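Local coordinates for protein Baccell_00875 (Bacteroides cellulosilyticus DSM 14838, PDB 5NO8) that probably acts as a polysaccharide lyase that removes the L-rhamnose caps from glucuronic acid on complex arabinogalactan proteins, at residues V137-F148 / I217-L227; L253-C262 / R274-L283. One frame throughout, in Å; residues are numbered along the deposited sequence.

Interaction 1 (V137-F148 / I217-L227); sequences VSLYDVAVYTPF and IIALDLPDLLL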
loop_
_atom_site.group_PDB
_atom_site.type_symbol
_atom_site.label_atom_id
_atom_site.label_comp_id
_atom_site.label_asym_id
_atom_site.label_seq_id
_atom_site.Cartn_x
_atom_site.Cartn_y
_atom_site.Cartn_z
ATOM N N VAL A 137 -18.991 32.942 2.203
ATOM C CA VAL A 137 -19.001 31.763 1.353
ATOM C C VAL A 137 -18.483 30.570 2.147
ATOM O O VAL A 137 -17.648 30.720 3.052
ATOM C CB VAL A 137 -18.134 31.941 0.093
ATOM C CG1 VAL A 137 -18.612 33.156 -0.715
ATOM C CG2 VAL A 137 -16.660 32.094 0.424
ATOM N N SER A 138 -18.984 29.388 1.788
ATOM C CA SER A 138 -18.433 28.123 2.258
ATOM C C SER A 138 -17.712 27.473 1.085
ATOM O O SER A 138 -18.205 27.505 -0.040
ATOM C CB SER A 138 -19.513 27.220 2.800
ATOM O OG SER A 138 -20.120 27.768 3.957
ATOM N N LEU A 139 -16.512 26.980 1.310
ATOM C CA LEU A 139 -15.762 26.282 0.272
ATOM C C LEU A 139 -15.659 24.828 0.691
ATOM O O LEU A 139 -15.231 24.552 1.814
ATOM C CB LEU A 139 -14.343 26.855 0.110
ATOM C CG LEU A 139 -14.282 28.363 -0.256
ATOM C CD1 LEU A 139 -12.847 28.822 -0.471
ATOM C CD2 LEU A 139 -15.146 28.645 -1.486
ATOM N N TYR A 140 -16.043 23.924 -0.200
ATOM C CA TYR A 140 -15.943 22.515 0.036
ATOM C C TYR A 140 -15.044 21.891 -1.027
ATOM O O TYR A 140 -14.952 22.394 -2.159
ATOM C CB TYR A 140 -17.318 21.893 -0.041
ATOM C CG TYR A 140 -18.285 22.321 1.009
ATOM C CD1 TYR A 140 -18.339 21.655 2.241
ATOM C CD2 TYR A 140 -19.150 23.386 0.818
ATOM C CE1 TYR A 140 -19.253 22.016 3.197
ATOM C CE2 TYR A 140 -20.064 23.764 1.790
ATOM C CZ TYR A 140 -20.093 23.069 2.988
ATOM O OH TYR A 140 -21.006 23.395 3.945
ATOM N N ASP A 141 -14.403 20.770 -0.686
ATOM C CA ASP A 141 -13.540 20.053 -1.635
ATOM C C ASP A 141 -12.554 21.010 -2.307
ATOM O O ASP A 141 -12.473 21.129 -3.536
ATOM C CB ASP A 141 -14.392 19.277 -2.643
ATOM C CG ASP A 141 -14.845 17.928 -2.091
ATOM O OD1 ASP A 141 -14.974 17.828 -0.836
ATOM O OD2 ASP A 141 -15.008 16.960 -2.887
ATOM N N VAL A 142 -11.818 21.674 -1.451
ATOM C CA VAL A 142 -10.777 22.622 -1.838
ATOM C C VAL A 142 -9.481 21.808 -1.950
ATOM O O VAL A 142 -9.116 21.114 -1.007
ATOM C CB VAL A 142 -10.571 23.710 -0.764
ATOM C CG1 VAL A 142 -9.521 24.728 -1.231
ATOM C CG2 VAL A 142 -11.895 24.369 -0.418
ATOM N N ALA A 143 -8.810 21.878 -3.096
ATOM C CA ALA A 143 -7.597 21.071 -3.294
ATOM C C ALA A 143 -6.614 21.736 -4.228
ATOM O O ALA A 143 -7.000 22.519 -5.074
ATOM C CB ALA A 143 -7.942 19.670 -3.787
ATOM N N VAL A 144 -5.326 21.449 -4.009
ATOM C CA VAL A 144 -4.262 21.919 -4.877
ATOM C C VAL A 144 -3.671 20.675 -5.545
ATOM O O VAL A 144 -3.320 19.689 -4.870
ATOM C CB VAL A 144 -3.184 22.673 -4.089
ATOM C CG1 VAL A 144 -2.005 23.084 -4.978
ATOM C CG2 VAL A 144 -3.767 23.883 -3.401
ATOM N N TYR A 145 -3.529 20.711 -6.868
ATOM C CA TYR A 145 -2.839 19.628 -7.565
ATOM C C TYR A 145 -1.353 19.608 -7.223
ATOM O O TYR A 145 -0.685 20.643 -7.249
ATOM C CB TYR A 145 -2.999 19.758 -9.076
ATOM C CG TYR A 145 -4.389 19.608 -9.561
ATOM C CD1 TYR A 145 -5.076 18.413 -9.391
ATOM C CD2 TYR A 145 -5.026 20.643 -10.217
ATOM C CE1 TYR A 145 -6.375 18.253 -9.856
ATOM C CE2 TYR A 145 -6.305 20.501 -10.692
ATOM C CZ TYR A 145 -6.978 19.304 -10.542
ATOM O OH TYR A 145 -8.266 19.194 -11.030
ATOM N N THR A 146 -0.853 18.411 -6.887
ATOM C CA THR A 146 0.562 18.177 -6.599
ATOM C C THR A 146 0.922 16.899 -7.358
ATOM O O THR A 146 0.966 15.802 -6.771
ATOM C CB THR A 146 0.856 18.059 -5.088
ATOM O OG1 THR A 146 0.091 16.979 -4.544
ATOM C CG2 THR A 146 0.556 19.362 -4.353
ATOM N N PRO A 147 1.128 17.016 -8.678
ATOM C CA PRO A 147 1.235 15.826 -9.536
ATOM C C PRO A 147 2.609 15.177 -9.453
ATOM O O PRO A 147 3.346 15.160 -10.422
ATOM C CB PRO A 147 0.915 16.365 -10.926
ATOM C CG PRO A 147 1.354 17.787 -10.868
ATOM C CD PRO A 147 1.063 18.251 -9.471
ATOM N N PHE A 148 2.915 14.623 -8.283
ATOM C CA PHE A 148 4.182 13.895 -8.054
ATOM C C PHE A 148 4.298 12.761 -9.075
ATOM O O PHE A 148 3.292 12.107 -9.426
ATOM C CB PHE A 148 4.266 13.324 -6.634
ATOM C CG PHE A 148 4.413 14.355 -5.557
ATOM C CD1 PHE A 148 5.661 14.872 -5.233
ATOM C CD2 PHE A 148 3.300 14.781 -4.834
ATOM C CE1 PHE A 148 5.807 15.824 -4.223
ATOM C CE2 PHE A 148 3.434 15.738 -3.841
ATOM C CZ PHE A 148 4.679 16.259 -3.540
ATOM N N ILE A 217 -2.979 11.338 -10.742
ATOM C CA ILE A 217 -2.662 12.717 -10.393
ATOM C C ILE A 217 -3.158 12.996 -8.985
ATOM O O ILE A 217 -4.336 12.941 -8.750
ATOM C CB ILE A 217 -3.310 13.720 -11.354
ATOM C CG1 ILE A 217 -2.853 13.471 -12.806
ATOM C CG2 ILE A 217 -3.014 15.165 -10.936
ATOM C CD1 ILE A 217 -1.370 13.535 -13.043
ATOM N N ILE A 218 -2.242 13.333 -8.098
ATOM C CA ILE A 218 -2.557 13.599 -6.676
ATOM C C ILE A 218 -3.029 15.046 -6.505
ATOM O O ILE A 218 -2.423 15.960 -7.056
ATOM C CB ILE A 218 -1.320 13.338 -5.801
ATOM C CG1 ILE A 218 -0.958 11.834 -5.844
ATOM C CG2 ILE A 218 -1.527 13.833 -4.373
ATOM C CD1 ILE A 218 0.491 11.529 -5.588
ATOM N N ALA A 219 -4.110 15.241 -5.741
ATOM C CA ALA A 219 -4.559 16.548 -5.289
ATOM C C ALA A 219 -4.614 16.546 -3.758
ATOM O O ALA A 219 -5.203 15.652 -3.168
ATOM C CB ALA A 219 -5.929 16.894 -5.853
ATOM N N LEU A 220 -3.960 17.503 -3.129
ATOM C CA LEU A 220 -3.984 17.603 -1.666
ATOM C C LEU A 220 -5.197 18.446 -1.234
ATOM O O LEU A 220 -5.350 19.595 -1.684
ATOM C CB LEU A 220 -2.672 18.191 -1.156
ATOM C CG LEU A 220 -1.416 17.375 -1.500
ATOM C CD1 LEU A 220 -0.214 17.979 -0.825
ATOM C CD2 LEU A 220 -1.499 15.889 -1.136
ATOM N N ASP A 221 -6.024 17.887 -0.347
ATOM C CA ASP A 221 -7.232 18.545 0.123
ATOM C C ASP A 221 -6.997 19.412 1.343
ATOM O O ASP A 221 -6.469 18.952 2.346
ATOM C CB ASP A 221 -8.311 17.522 0.473
ATOM C CG ASP A 221 -8.736 16.683 -0.707
ATOM O OD1 ASP A 221 -9.019 17.259 -1.784
ATOM O OD2 ASP A 221 -8.805 15.450 -0.568
ATOM N N LEU A 222 -7.414 20.661 1.246
ATOM C CA LEU A 222 -7.424 21.586 2.355
ATOM C C LEU A 222 -8.679 21.299 3.193
ATOM O O LEU A 222 -9.613 20.613 2.723
ATOM C CB LEU A 222 -7.468 23.046 1.840
ATOM C CG LEU A 222 -6.149 23.600 1.335
ATOM C CD1 LEU A 222 -5.667 22.897 0.085
ATOM C CD2 LEU A 222 -6.262 25.119 1.118
ATOM N N PRO A 223 -8.730 21.834 4.424
ATOM C CA PRO A 223 -9.987 21.765 5.145
ATOM C C PRO A 223 -11.118 22.450 4.387
ATOM O O PRO A 223 -10.868 23.388 3.606
ATOM C CB PRO A 223 -9.694 22.524 6.457
ATOM C CG PRO A 223 -8.201 22.550 6.552
ATOM C CD PRO A 223 -7.732 22.645 5.145
ATOM N N ASP A 224 -12.350 21.999 4.609
ATOM C CA ASP A 224 -13.490 22.782 4.168
ATOM C C ASP A 224 -13.473 24.107 4.948
ATOM O O ASP A 224 -13.084 24.137 6.115
ATOM C CB ASP A 224 -14.790 22.009 4.345
ATOM C CG ASP A 224 -14.908 20.798 3.383
ATOM O OD1 ASP A 224 -14.303 20.711 2.267
ATOM O OD2 ASP A 224 -15.693 19.892 3.739
ATOM N N LEU A 225 -13.855 25.196 4.290
ATOM C CA LEU A 225 -13.637 26.549 4.814
ATOM C C LEU A 225 -14.956 27.325 4.847
ATOM O O LEU A 225 -15.905 27.042 4.078
ATOM C CB LEU A 225 -12.632 27.331 3.943
ATOM C CG LEU A 225 -11.257 26.721 3.665
ATOM C CD1 LEU A 225 -10.432 27.513 2.675
ATOM C CD2 LEU A 225 -10.529 26.589 4.983
ATOM N N LEU A 226 -15.000 28.293 5.750
ATOM C CA LEU A 226 -16.071 29.276 5.776
ATOM C C LEU A 226 -15.366 30.620 5.852
ATOM O O LEU A 226 -14.635 30.855 6.817
ATOM C CB LEU A 226 -16.981 29.042 6.988
ATOM C CG LEU A 226 -18.184 29.970 7.177
ATOM C CD1 LEU A 226 -19.021 30.106 5.968
ATOM C CD2 LEU A 226 -19.070 29.462 8.302
ATOM N N LEU A 227 -15.549 31.469 4.833
ATOM C CA LEU A 227 -14.842 32.740 4.772
ATOM C C LEU A 227 -15.835 33.876 4.721
ATOM O O LEU A 227 -16.627 33.953 3.803
ATOM C CB LEU A 227 -13.924 32.811 3.567
ATOM C CG LEU A 227 -12.797 31.791 3.520
ATOM C CD1 LEU A 227 -12.067 31.952 2.204
ATOM C CD2 LEU A 227 -11.886 31.964 4.724
HETATM O O HOH W 1 -16.335 18.575 1.335
HETATM O O HOH W 2 -11.821 20.795 1.262
HETATM O O HOH W 3 0.478 12.559 -9.140
#
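Thr146 and Leu220 meet in the tightly packed part of this antiparallel strand pairing. Thr146 is turned so that OG1 sits between its backbone N and carbonyl carbon (chi1 59°), which brings Thr146 OG1 to 3.4 Å from Leu220 CG. This buried oxygen has no hydrogen-bond partner; across the contact it meets carbons of Leu220 and Ile218. Trp237 of strand 232-242 packs on Thr146, and Ile167 on Ile218 and Leu220. Leu222 CD2 reaches Val142 CG1 at 4.0 Å. Backbone bonds join both ends of the pairing, but at Asp141 the chain turns a corner and the regular pattern breaks. This corner is the open, watery side, where Tyr140 and Asp224 are exposed. Asp224 OD1 accepts Asp141 N at 3.0 Å, on the syn side but 29° out of the carboxylate plane. Asp224 OD2 lies at the ring edge, 3.5 Å from Tyr140 CD1. One water donates to Asp141 OD1 and Asp224 OD2; another links Val142 N, Leu222 O and Asp224 OD1. Asp141 OD2 forms a salt bridge with Lys664, and OD1 a hydrogen bond with Tyr663. Asp141 OD1 stands 4.3 Å from Asp224 OD1, and the shared water and Lys664 probably ease the repulsion.

Interaction 2 (L253-C262 / R274-L283); sequences LEKGSVLVSC and RVECRSLEPL
This is an antiparallel strand pairing at one edge of a mixed beta-sheet, where strand 259-262 is outermost, and it is entered from a helix closed by a Schellman motif at Gly256. Leu259 pairs with Arg278 and Ser261 with Glu276, each through two backbone hydrogen bonds. The N-H...O angle of Glu276 N to Ser261 O is 177°, nearly straight. Val258, Val260, Cys262, Val275 and Cys277 pack on one side, against strands 314-322 and 326-335. Val258 CG2 lies 3.7 Å from Cys277 SG. Cys262 SG touches Val275 CG1 at the same 3.7 Å. The opposite face carries Leu259, Ser261, Glu276 and Arg278. There Arg274 holds Glu276 side-on, NE and NH2 both donating to OE2, with Arg274 NE 2.9 Å from Glu276 OE2. Arg274 also bridges to Glu307 and makes a cation-pi contact with Phe305. Arg278 bends away to Asn302. Beyond the strands the helix end joins in. Leu253 CD2 touches Arg278 O at 3.4 Å, and Leu280 CB lies against Leu253 O. One water completes this junction: it donates to Leu253 O and Ser257 O and accepts from Leu280 N at 2.9 Å.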
loop_
_atom_site.group_PDB
_atom_site.type_symbol
_atom_site.label_atom_id
_atom_site.label_comp_id
_atom_site.label_asym_id
_atom_site.label_seq_id
_atom_site.Cartn_x
_atom_site.Cartn_y
_atom_site.Cartn_z
ATOM N N LEU A 253 11.185 18.625 11.404
ATOM C CA LEU A 253 11.254 19.235 12.736
ATOM C C LEU A 253 11.939 20.612 12.706
ATOM O O LEU A 253 11.490 21.534 13.392
ATOM C CB LEU A 253 11.965 18.313 13.722
ATOM C CG LEU A 253 11.284 16.970 14.010
ATOM C CD1 LEU A 253 12.191 16.070 14.842
ATOM C CD2 LEU A 253 9.964 17.189 14.723
ATOM N N GLU A 254 12.989 20.753 11.888
ATOM C CA GLU A 254 13.667 22.046 11.736
ATOM C C GLU A 254 12.753 23.101 11.199
ATOM O O GLU A 254 12.859 24.263 11.585
ATOM C CB GLU A 254 14.875 21.956 10.811
ATOM C CG GLU A 254 16.012 21.148 11.396
ATOM C CD GLU A 254 17.259 21.148 10.529
ATOM O OE1 GLU A 254 17.131 21.151 9.277
ATOM O OE2 GLU A 254 18.365 21.154 11.132
ATOM N N LYS A 255 11.836 22.689 10.331
ATOM C CA LYS A 255 10.877 23.600 9.721
ATOM C C LYS A 255 9.701 23.899 10.646
ATOM O O LYS A 255 8.788 24.619 10.257
ATOM C CB LYS A 255 10.435 23.040 8.358
ATOM C CG LYS A 255 11.575 23.181 7.345
ATOM C CD LYS A 255 11.356 22.463 6.039
ATOM C CE LYS A 255 12.666 22.401 5.255
ATOM N NZ LYS A 255 13.118 23.758 4.839
ATOM N N GLY A 256 9.711 23.352 11.868
ATOM C CA GLY A 256 8.731 23.700 12.888
ATOM C C GLY A 256 7.503 22.808 12.980
ATOM O O GLY A 256 6.592 23.100 13.748
ATOM N N SER A 257 7.478 21.719 12.219
ATOM C CA SER A 257 6.366 20.774 12.286
ATOM C C SER A 257 6.621 19.721 13.381
ATOM O O SER A 257 7.557 19.866 14.180
ATOM C CB SER A 257 6.162 20.134 10.930
ATOM O OG SER A 257 4.952 19.387 10.914
ATOM N N VAL A 258 5.746 18.719 13.477
ATOM C CA VAL A 258 5.861 17.689 14.515
ATOM C C VAL A 258 5.709 16.324 13.899
ATOM O O VAL A 258 5.190 16.189 12.780
ATOM C CB VAL A 258 4.823 17.881 15.650
ATOM C CG1 VAL A 258 4.937 19.270 16.258
ATOM C CG2 VAL A 258 3.401 17.639 15.175
ATOM N N LEU A 259 6.176 15.302 14.623
ATOM C CA LEU A 259 6.061 13.911 14.195
ATOM C C LEU A 259 5.301 13.146 15.272
ATOM O O LEU A 259 5.672 13.183 16.454
ATOM C CB LEU A 259 7.443 13.265 14.000
ATOM C CG LEU A 259 8.240 13.805 12.830
ATOM C CD1 LEU A 259 9.702 13.459 13.029
ATOM C CD2 LEU A 259 7.693 13.260 11.517
ATOM N N VAL A 260 4.242 12.464 14.859
ATOM C CA VAL A 260 3.457 11.626 15.746
ATOM C C VAL A 260 3.777 10.175 15.453
ATOM O O VAL A 260 3.917 9.784 14.306
ATOM C CB VAL A 260 1.962 11.910 15.566
ATOM C CG1 VAL A 260 1.106 11.004 16.428
ATOM C CG2 VAL A 260 1.697 13.346 15.965
ATOM N N SER A 261 3.866 9.368 16.511
ATOM C CA SER A 261 4.029 7.943 16.354
ATOM C C SER A 261 3.379 7.229 17.542
ATOM O O SER A 261 3.283 7.792 18.632
ATOM C CB SER A 261 5.508 7.573 16.273
ATOM O OG SER A 261 6.213 8.152 17.352
ATOM N N CYS A 262 3.015 5.974 17.318
ATOM C CA CYS A 262 2.415 5.121 18.344
ATOM C C CYS A 262 3.282 3.889 18.514
ATOM O O CYS A 262 3.991 3.489 17.605
ATOM C CB CYS A 262 1.013 4.685 17.939
ATOM S SG CYS A 262 -0.109 6.066 17.585
ATOM N N ARG A 274 0.708 3.975 23.671
ATOM C CA ARG A 274 1.551 5.117 23.960
ATOM C C ARG A 274 1.673 5.917 22.665
ATOM O O ARG A 274 2.185 5.402 21.692
ATOM C CB ARG A 274 2.936 4.721 24.459
ATOM C CG ARG A 274 3.837 5.929 24.724
ATOM C CD ARG A 274 5.212 5.499 25.239
ATOM N NE ARG A 274 6.116 6.633 25.376
ATOM C CZ ARG A 274 6.473 7.250 26.507
ATOM N NH1 ARG A 274 6.016 6.879 27.699
ATOM N NH2 ARG A 274 7.337 8.245 26.444
ATOM N N VAL A 275 1.212 7.160 22.677
ATOM C CA VAL A 275 1.210 8.000 21.477
ATOM C C VAL A 275 2.082 9.213 21.752
ATOM O O VAL A 275 1.862 9.908 22.737
ATOM C CB VAL A 275 -0.228 8.454 21.114
ATOM C CG1 VAL A 275 -0.247 9.098 19.738
ATOM C CG2 VAL A 275 -1.174 7.294 21.201
ATOM N N GLU A 276 3.085 9.446 20.897
ATOM C CA GLU A 276 4.101 10.478 21.098
ATOM C C GLU A 276 3.996 11.537 20.031
ATOM O O GLU A 276 3.758 11.212 18.870
ATOM C CB GLU A 276 5.492 9.848 20.998
ATOM C CG GLU A 276 5.797 8.924 22.172
ATOM C CD GLU A 276 7.248 8.457 22.217
ATOM O OE1 GLU A 276 8.025 8.752 21.273
ATOM O OE2 GLU A 276 7.592 7.783 23.199
ATOM N N CYS A 277 4.158 12.790 20.431
ATOM C CA CYS A 277 4.238 13.924 19.527
ATOM C C CYS A 277 5.600 14.607 19.779
ATOM O O CYS A 277 5.832 15.193 20.850
ATOM C CB CYS A 277 3.080 14.868 19.786
ATOM S SG CYS A 277 3.001 16.293 18.652
ATOM N N ARG A 278 6.491 14.508 18.796
ATOM C CA ARG A 278 7.863 15.018 18.909
ATOM C C ARG A 278 7.991 16.301 18.111
ATOM O O ARG A 278 7.538 16.378 16.960
ATOM C CB ARG A 278 8.843 13.963 18.394
ATOM C CG ARG A 278 10.299 14.393 18.230
ATOM C CD ARG A 278 11.060 14.422 19.537
ATOM N NE ARG A 278 11.178 13.099 20.148
ATOM C CZ ARG A 278 11.695 12.882 21.357
ATOM N NH1 ARG A 278 12.155 13.892 22.091
ATOM N NH2 ARG A 278 11.732 11.651 21.843
ATOM N N SER A 279 8.647 17.291 18.704
ATOM C CA SER A 279 8.928 18.569 18.055
ATOM C C SER A 279 10.420 18.893 18.213
ATOM O O SER A 279 11.137 18.177 18.914
ATOM C CB SER A 279 8.087 19.678 18.657
ATOM O OG SER A 279 8.183 19.647 20.079
ATOM N N LEU A 280 10.862 19.967 17.573
ATOM C CA LEU A 280 12.238 20.430 17.735
ATOM C C LEU A 280 12.347 21.140 19.080
ATOM O O LEU A 280 13.228 20.841 19.855
ATOM C CB LEU A 280 12.626 21.377 16.613
ATOM C CG LEU A 280 14.069 21.898 16.693
ATOM C CD1 LEU A 280 15.033 20.798 16.300
ATOM C CD2 LEU A 280 14.235 23.137 15.838
ATOM N N GLU A 281 11.436 22.063 19.338
ATOM C CA GLU A 281 11.371 22.781 20.619
ATOM C C GLU A 281 10.087 22.392 21.373
ATOM O O GLU A 281 9.122 21.948 20.747
ATOM C CB GLU A 281 11.366 24.299 20.389
ATOM C CG GLU A 281 12.451 24.837 19.456
ATOM C CD GLU A 281 13.865 24.722 20.008
ATOM O OE1 GLU A 281 14.080 24.077 21.059
ATOM O OE2 GLU A 281 14.787 25.288 19.377
ATOM N N PRO A 282 10.066 22.571 22.709
ATOM C CA PRO A 282 8.832 22.335 23.475
ATOM C C PRO A 282 7.585 22.996 22.875
ATOM O O PRO A 282 7.615 24.149 22.449
ATOM C CB PRO A 282 9.161 22.928 24.858
ATOM C CG PRO A 282 10.642 22.732 24.985
ATOM C CD PRO A 282 11.183 22.978 23.597
ATOM N N LEU A 283 6.501 22.237 22.805
ATOM C CA LEU A 283 5.230 22.756 22.325
ATOM C C LEU A 283 4.581 23.597 23.398
ATOM O O LEU A 283 4.775 23.339 24.581
ATOM C CB LEU A 283 4.295 21.606 21.969
ATOM C CG LEU A 283 4.793 20.729 20.835
ATOM C CD1 LEU A 283 3.791 19.621 20.588
ATOM C CD2 LEU A 283 5.027 21.532 19.568
HETATM O O HOH W 4 9.497 21.233 15.367
#

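How the interactions relate
From the N terminus, strand 137-145 comes first. Interaction 1 closes when 217-227 returns beside it, about 70 residues later, after a stretch that includes helix 155-161 and strands 163-168 to 199-203. The chain then runs through strand 232-242, in the neighbouring antiparallel sheet, and helix 245-254, whose end opens interaction 2. That contact closes a much shorter loop, with strand 266-268 between its two segments. The two loops follow in series and neither nests nor crosses. The centres of the two interactions lie 25 Å apart. Interaction 1 joins strands of the first mixed sheet; interaction 2 pairs edge strand 259-262 with strand 272-278 and brings the end of helix 245-254 against the loop after it.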